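Long-range contact in uncharacterized protein (Escherichia coli O157:H7, PDB 4ZV9), which is of unknown function but belongs to the dienelactone hydrolase family, so it probably acts as an alpha/beta-hydrolase-type enzyme: residues Glu166-Ala174 against Ala226-Tyr237. Sequence-based numbering, arbitrary orientation.
Sequences EAPLLLHFA and AWQRTLKWFDKY
Two side-chain hydrogen bonds, W233 to P168 and H172 to T230, tie strand 169-174 and P168, the residue just before it, to the C-terminal helix 220-237 in what is consistent with the alpha/beta-hydrolase fold of this family. W233 NE1 donates to P168 O over 3.1 Å, nearly straight at 162°. The oxygen lies in the indole plane, yet the N-H comes down from above the carbonyl plane and so misses the lone-pair directions. H172 NE2 donates to T230 OG1 at 3.0 Å, more bent at 139°, with the hydroxyl tilted out of the imidazole plane. T230 OG1 passes its own hydrogen back one turn to A226 O, 2.7 Å away, and that carbonyl also accepts T230 N from the opposite face. The hydroxyl is thus both acceptor and donor, while Y203, on strand 198-203, bonds to H172 ND1 and R229 NH1, fixing the imidazole at its second nitrogen.

Strand and helix segments run nearly antiparallel, their axes approaching to 9.8 Å, and P168 and L170 also bond through their backbones to A149 of the neighbouring strand 148-151. A226 CB sits over one imidazole face, 3.9 Å from the H172 ring centroid. Farther along, W233 holds CG anti to its backbone N (chi1 -159°), which sends the indole toward the strand, between L170 CB and Y237 CE2 on opposite faces. L170 CB stands almost on the normal of the five-membered ring of W233, 3.6 Å from that centroid. P168 CG lies over one face of the Y237 ring in a CH-pi contact, 3.7 Å from its centroid, and P168 CB touches both aromatic side chains. L170 CD2 reaches the helix backbone itself, meeting R229 O at 3.5 Å.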
ATOM      1  N   GLU A 166      -4.922  14.703   5.755  1.00 33.98           N
ATOM      2  CA  GLU A 166      -6.166  14.498   6.502  1.00 34.65           C
ATOM      3  C   GLU A 166      -6.413  13.019   6.844  1.00 35.00           C
ATOM      4  O   GLU A 166      -7.079  12.718   7.831  1.00 34.28           O
ATOM      5  CB  GLU A 166      -7.374  15.068   5.754  1.00 35.35           C
ATOM      6  CG  GLU A 166      -7.290  16.558   5.437  1.00 36.27           C
ATOM      7  CD  GLU A 166      -7.062  17.443   6.657  1.00 36.29           C
ATOM      8  OE1 GLU A 166      -7.575  17.137   7.750  1.00 37.13           O
ATOM      9  OE2 GLU A 166      -6.351  18.456   6.524  1.00 38.30           O
ATOM     10  N   ALA A 167      -5.869  12.105   6.044  1.00 32.75           N
ATOM     11  CA  ALA A 167      -6.026  10.684   6.306  1.00 32.86           C
ATOM     12  C   ALA A 167      -5.282  10.277   7.579  1.00 33.47           C
ATOM     13  O   ALA A 167      -4.098  10.588   7.734  1.00 32.07           O
ATOM     14  CB  ALA A 167      -5.482   9.873   5.137  1.00 31.78           C
ATOM     15  N   PRO A 168      -5.976   9.561   8.483  1.00 34.06           N
ATOM     16  CA  PRO A 168      -5.320   8.991   9.662  1.00 34.95           C
ATOM     17  C   PRO A 168      -4.201   8.046   9.245  1.00 32.05           C
ATOM     18  O   PRO A 168      -4.424   7.172   8.402  1.00 29.56           O
ATOM     19  CB  PRO A 168      -6.444   8.219  10.354  1.00 35.63           C
ATOM     20  CG  PRO A 168      -7.682   8.940   9.955  1.00 38.02           C
ATOM     21  CD  PRO A 168      -7.441   9.398   8.542  1.00 36.10           C
ATOM     22  N   LEU A 169      -3.024   8.241   9.827  1.00 31.89           N
ATOM     23  CA  LEU A 169      -1.811   7.498   9.451  1.00 33.37           C
ATOM     24  C   LEU A 169      -1.410   6.449  10.463  1.00 34.55           C
ATOM     25  O   LEU A 169      -1.319   6.743  11.664  1.00 34.92           O
ATOM     26  CB  LEU A 169      -0.637   8.467   9.341  1.00 35.50           C
ATOM     27  CG  LEU A 169      -0.549   9.344   8.105  1.00 36.38           C
ATOM     28  CD1 LEU A 169       0.431  10.478   8.378  1.00 37.79           C
ATOM     29  CD2 LEU A 169      -0.098   8.504   6.931  1.00 36.94           C
ATOM     30  N   LEU A 170      -1.153   5.241   9.984  1.00 32.44           N
ATOM     31  CA  LEU A 170      -0.618   4.175  10.817  1.00 33.97           C
ATOM     32  C   LEU A 170       0.730   3.856  10.209  1.00 33.52           C
ATOM     33  O   LEU A 170       0.795   3.322   9.102  1.00 34.55           O
ATOM     34  CB  LEU A 170      -1.520   2.938  10.827  1.00 33.60           C
ATOM     35  CG  LEU A 170      -0.938   1.712  11.539  1.00 35.65           C
ATOM     36  CD1 LEU A 170      -0.666   1.979  13.017  1.00 37.89           C
ATOM     37  CD2 LEU A 170      -1.880   0.532  11.379  1.00 35.42           C
ATOM     38  N   LEU A 171       1.809   4.166  10.927  1.00 34.38           N
ATOM     39  CA  LEU A 171       3.142   3.951  10.385  1.00 34.05           C
ATOM     40  C   LEU A 171       3.891   2.812  11.088  1.00 36.75           C
ATOM     41  O   LEU A 171       3.952   2.758  12.320  1.00 36.90           O
ATOM     42  CB  LEU A 171       3.971   5.233  10.449  1.00 35.23           C
ATOM     43  CG  LEU A 171       3.291   6.471   9.851  1.00 35.24           C
ATOM     44  CD1 LEU A 171       2.638   7.307  10.946  1.00 37.18           C
ATOM     45  CD2 LEU A 171       4.276   7.338   9.099  1.00 36.26           C
ATOM     46  N   HIS A 172       4.434   1.900  10.291  1.00 33.88           N
ATOM     47  CA  HIS A 172       5.226   0.782  10.815  1.00 35.65           C
ATOM     48  C   HIS A 172       6.691   0.974  10.437  1.00 37.02           C
ATOM     49  O   HIS A 172       7.026   1.082   9.244  1.00 38.45           O
ATOM     50  CB  HIS A 172       4.745  -0.538  10.227  1.00 34.21           C
ATOM     51  CG  HIS A 172       3.287  -0.797  10.413  1.00 34.10           C
ATOM     52  ND1 HIS A 172       2.744  -1.169  11.626  1.00 36.25           N
ATOM     53  CD2 HIS A 172       2.258  -0.769   9.531  1.00 31.30           C
ATOM     54  CE1 HIS A 172       1.442  -1.346  11.486  1.00 35.66           C
ATOM     55  NE2 HIS A 172       1.123  -1.118  10.221  1.00 32.10           N
ATOM     56  N   PHE A 173       7.565   1.004  11.438  1.00 38.19           N
ATOM     57  CA  PHE A 173       8.998   1.161  11.207  1.00 38.49           C
ATOM     58  C   PHE A 173       9.770  -0.007  11.810  1.00 39.87           C
ATOM     59  O   PHE A 173       9.380  -0.546  12.840  1.00 37.57           O
ATOM     60  CB  PHE A 173       9.513   2.451  11.837  1.00 40.10           C
ATOM     61  CG  PHE A 173       8.916   3.699  11.261  1.00 40.65           C
ATOM     62  CD1 PHE A 173       9.217   4.094   9.965  1.00 40.18           C
ATOM     63  CD2 PHE A 173       8.106   4.513  12.035  1.00 41.29           C
ATOM     64  CE1 PHE A 173       8.686   5.256   9.435  1.00 40.01           C
ATOM     65  CE2 PHE A 173       7.587   5.686  11.516  1.00 41.26           C
ATOM     66  CZ  PHE A 173       7.877   6.063  10.220  1.00 39.89           C
ATOM     67  N   ALA A 174      10.869  -0.381  11.163  1.00 38.42           N
ATOM     68  CA  ALA A 174      11.747  -1.425  11.676  1.00 41.47           C
ATOM     69  C   ALA A 174      12.900  -0.750  12.419  1.00 43.17           C
ATOM     70  O   ALA A 174      13.500   0.194  11.902  1.00 43.79           O
ATOM     71  CB  ALA A 174      12.272  -2.266  10.538  1.00 41.41           C
ATOM     72  N   ALA A 226       2.066  -6.171  13.121  1.00 35.52           N
ATOM     73  CA  ALA A 226       1.821  -5.029  12.231  1.00 32.73           C
ATOM     74  C   ALA A 226       0.540  -5.225  11.408  1.00 33.47           C
ATOM     75  O   ALA A 226      -0.237  -4.273  11.196  1.00 30.61           O
ATOM     76  CB  ALA A 226       3.005  -4.796  11.320  1.00 31.69           C
ATOM     77  N   TRP A 227       0.307  -6.450  10.941  1.00 32.64           N
ATOM     78  CA  TRP A 227      -0.874  -6.689  10.130  1.00 35.05           C
ATOM     79  C   TRP A 227      -2.150  -6.571  10.969  1.00 36.90           C
ATOM     80  O   TRP A 227      -3.140  -6.029  10.500  1.00 34.93           O
ATOM     81  CB  TRP A 227      -0.816  -8.034   9.416  1.00 33.28           C
ATOM     82  CG  TRP A 227      -1.853  -8.148   8.347  1.00 33.23           C
ATOM     83  CD1 TRP A 227      -2.920  -8.984   8.332  1.00 34.32           C
ATOM     84  CD2 TRP A 227      -1.931  -7.373   7.135  1.00 30.52           C
ATOM     85  NE1 TRP A 227      -3.645  -8.812   7.171  1.00 32.64           N
ATOM     86  CE2 TRP A 227      -3.057  -7.825   6.424  1.00 30.31           C
ATOM     87  CE3 TRP A 227      -1.147  -6.357   6.584  1.00 29.47           C
ATOM     88  CZ2 TRP A 227      -3.433  -7.285   5.187  1.00 29.48           C
ATOM     89  CZ3 TRP A 227      -1.500  -5.832   5.356  1.00 29.92           C
ATOM     90  CH2 TRP A 227      -2.636  -6.304   4.660  1.00 30.32           C
ATOM     91  N   GLN A 228      -2.121  -7.093  12.190  1.00 39.71           N
ATOM     92  CA  GLN A 228      -3.287  -7.001  13.071  1.00 41.11           C
ATOM     93  C   GLN A 228      -3.625  -5.553  13.308  1.00 38.49           C
ATOM     94  O   GLN A 228      -4.789  -5.174  13.242  1.00 35.37           O
ATOM     95  CB  GLN A 228      -3.003  -7.656  14.415  1.00 48.52           C
ATOM     96  CG  GLN A 228      -4.162  -7.654  15.415  1.00 55.02           C
ATOM     97  CD  GLN A 228      -3.772  -8.222  16.777  1.00 68.99           C
ATOM     98  OE1 GLN A 228      -2.613  -8.146  17.204  1.00 76.45           O
ATOM     99  NE2 GLN A 228      -4.749  -8.785  17.473  1.00 77.12           N
ATOM    100  N   ARG A 229      -2.609  -4.742  13.574  1.00 37.52           N
ATOM    101  CA  ARG A 229      -2.818  -3.309  13.759  1.00 38.57           C
ATOM    102  C   ARG A 229      -3.388  -2.649  12.498  1.00 33.40           C
ATOM    103  O   ARG A 229      -4.256  -1.775  12.577  1.00 33.30           O
ATOM    104  CB  ARG A 229      -1.520  -2.631  14.178  1.00 40.82           C
ATOM    105  CG  ARG A 229      -1.150  -2.906  15.622  1.00 42.88           C
ATOM    106  CD  ARG A 229       0.300  -2.539  15.873  1.00 46.08           C
ATOM    107  NE  ARG A 229       0.653  -2.643  17.287  1.00 49.30           N
ATOM    108  CZ  ARG A 229       1.896  -2.670  17.753  1.00 50.48           C
ATOM    109  NH1 ARG A 229       2.939  -2.642  16.923  1.00 48.95           N
ATOM    110  NH2 ARG A 229       2.100  -2.744  19.064  1.00 54.81           N
ATOM    111  N   THR A 230      -2.899  -3.071  11.348  1.00 30.14           N
ATOM    112  CA  THR A 230      -3.387  -2.567  10.055  1.00 27.99           C
ATOM    113  C   THR A 230      -4.882  -2.887   9.824  1.00 28.24           C
ATOM    114  O   THR A 230      -5.660  -2.010   9.467  1.00 28.10           O
ATOM    115  CB  THR A 230      -2.529  -3.118   8.925  1.00 26.56           C
ATOM    116  OG1 THR A 230      -1.173  -2.720   9.132  1.00 24.96           O
ATOM    117  CG2 THR A 230      -3.011  -2.611   7.562  1.00 26.52           C
ATOM    118  N   LEU A 231      -5.291  -4.118  10.102  1.00 30.31           N
ATOM    119  CA  LEU A 231      -6.704  -4.497   9.984  1.00 32.29           C
ATOM    120  C   LEU A 231      -7.612  -3.714  10.956  1.00 33.71           C
ATOM    121  O   LEU A 231      -8.724  -3.318  10.596  1.00 32.84           O
ATOM    122  CB  LEU A 231      -6.893  -6.004  10.191  1.00 33.43           C
ATOM    123  CG  LEU A 231      -6.189  -6.914   9.171  1.00 34.26           C
ATOM    124  CD1 LEU A 231      -6.614  -8.361   9.382  1.00 33.49           C
ATOM    125  CD2 LEU A 231      -6.472  -6.488   7.740  1.00 32.73           C
ATOM    126  N   LYS A 232      -7.138  -3.468  12.170  1.00 35.06           N
ATOM    127  CA  LYS A 232      -7.914  -2.653  13.109  1.00 37.42           C
ATOM    128  C   LYS A 232      -8.059  -1.214  12.604  1.00 34.78           C
ATOM    129  O   LYS A 232      -9.090  -0.572  12.818  1.00 34.01           O
ATOM    130  CB  LYS A 232      -7.274  -2.648  14.500  1.00 42.38           C
ATOM    131  CG  LYS A 232      -7.388  -4.005  15.175  1.00 49.01           C
ATOM    132  CD  LYS A 232      -6.919  -4.032  16.623  1.00 56.28           C
ATOM    133  CE  LYS A 232      -6.772  -5.477  17.071  1.00 59.55           C
ATOM    134  NZ  LYS A 232      -6.655  -5.583  18.548  1.00 67.63           N
ATOM    135  N   TRP A 233      -7.015  -0.701  11.968  1.00 32.85           N
ATOM    136  CA  TRP A 233      -7.024   0.654  11.434  1.00 34.24           C
ATOM    137  C   TRP A 233      -8.061   0.711  10.303  1.00 33.50           C
ATOM    138  O   TRP A 233      -8.887   1.632  10.250  1.00 32.44           O
ATOM    139  CB  TRP A 233      -5.625   1.013  10.925  1.00 33.03           C
ATOM    140  CG  TRP A 233      -5.331   2.481  10.809  1.00 33.38           C
ATOM    141  CD1 TRP A 233      -5.197   3.200   9.663  1.00 31.37           C
ATOM    142  CD2 TRP A 233      -5.053   3.389  11.891  1.00 34.44           C
ATOM    143  NE1 TRP A 233      -4.871   4.509   9.963  1.00 33.46           N
ATOM    144  CE2 TRP A 233      -4.781   4.650  11.321  1.00 33.21           C
ATOM    145  CE3 TRP A 233      -5.020   3.256  13.285  1.00 37.42           C
ATOM    146  CZ2 TRP A 233      -4.480   5.780  12.096  1.00 36.16           C
ATOM    147  CZ3 TRP A 233      -4.731   4.378  14.056  1.00 38.43           C
ATOM    148  CH2 TRP A 233      -4.461   5.623  13.456  1.00 38.95           C
ATOM    149  N   PHE A 234      -8.018  -0.280   9.410  1.00 31.11           N
ATOM    150  CA  PHE A 234      -8.991  -0.355   8.313  1.00 33.43           C
ATOM    151  C   PHE A 234     -10.412  -0.415   8.849  1.00 35.64           C
ATOM    152  O   PHE A 234     -11.300   0.263   8.339  1.00 34.81           O
ATOM    153  CB  PHE A 234      -8.766  -1.577   7.408  1.00 31.87           C
ATOM    154  CG  PHE A 234      -7.505  -1.524   6.557  1.00 29.09           C
ATOM    155  CD1 PHE A 234      -6.888  -0.317   6.226  1.00 29.40           C
ATOM    156  CD2 PHE A 234      -6.988  -2.692   6.030  1.00 27.89           C
ATOM    157  CE1 PHE A 234      -5.742  -0.295   5.441  1.00 29.52           C
ATOM    158  CE2 PHE A 234      -5.868  -2.673   5.213  1.00 27.72           C
ATOM    159  CZ  PHE A 234      -5.241  -1.471   4.922  1.00 27.44           C
ATOM    160  N   ASP A 235     -10.622  -1.258   9.854  1.00 36.61           N
ATOM    161  CA  ASP A 235     -11.937  -1.433  10.439  1.00 42.29           C
ATOM    162  C   ASP A 235     -12.443  -0.125  11.044  1.00 42.23           C
ATOM    163  O   ASP A 235     -13.617   0.206  10.948  1.00 39.13           O
ATOM    164  CB  ASP A 235     -11.882  -2.502  11.525  1.00 52.65           C
ATOM    165  CG  ASP A 235     -13.223  -2.731  12.179  1.00 61.43           C
ATOM    166  OD1 ASP A 235     -14.183  -3.063  11.457  1.00 73.61           O
ATOM    167  OD2 ASP A 235     -13.325  -2.572  13.412  1.00 71.39           O
ATOM    168  N   LYS A 236     -11.539   0.624  11.651  1.00 40.21           N
ATOM    169  CA  LYS A 236     -11.898   1.886  12.269  1.00 42.29           C
ATOM    170  C   LYS A 236     -12.200   2.995  11.256  1.00 39.66           C
ATOM    171  O   LYS A 236     -13.125   3.774  11.461  1.00 38.91           O
ATOM    172  CB  LYS A 236     -10.758   2.343  13.171  1.00 44.49           C
ATOM    173  CG  LYS A 236     -11.083   3.503  14.098  1.00 51.54           C
ATOM    174  CD  LYS A 236      -9.866   3.823  14.946  1.00 55.40           C
ATOM    175  CE  LYS A 236     -10.039   4.999  15.833  1.00 61.46           C
ATOM    176  NZ  LYS A 236     -11.380   5.116  16.437  1.00 65.59           N
ATOM    177  N   TYR A 237     -11.433   3.066  10.171  1.00 33.76           N
ATOM    178  CA  TYR A 237     -11.535   4.206   9.267  1.00 35.56           C
ATOM    179  C   TYR A 237     -12.133   3.984   7.886  1.00 38.72           C
ATOM    180  O   TYR A 237     -12.389   4.954   7.198  1.00 36.04           O
ATOM    181  CB  TYR A 237     -10.170   4.893   9.150  1.00 34.34           C
ATOM    182  CG  TYR A 237      -9.710   5.504  10.461  1.00 34.43           C
ATOM    183  CD1 TYR A 237     -10.395   6.574  11.023  1.00 35.72           C
ATOM    184  CD2 TYR A 237      -8.568   5.042  11.116  1.00 37.02           C
ATOM    185  CE1 TYR A 237      -9.970   7.160  12.220  1.00 36.90           C
ATOM    186  CE2 TYR A 237      -8.135   5.617  12.307  1.00 37.33           C
ATOM    187  CZ  TYR A 237      -8.843   6.677  12.851  1.00 37.37           C
ATOM    188  OH  TYR A 237      -8.416   7.240  14.014  1.00 38.98           O
TER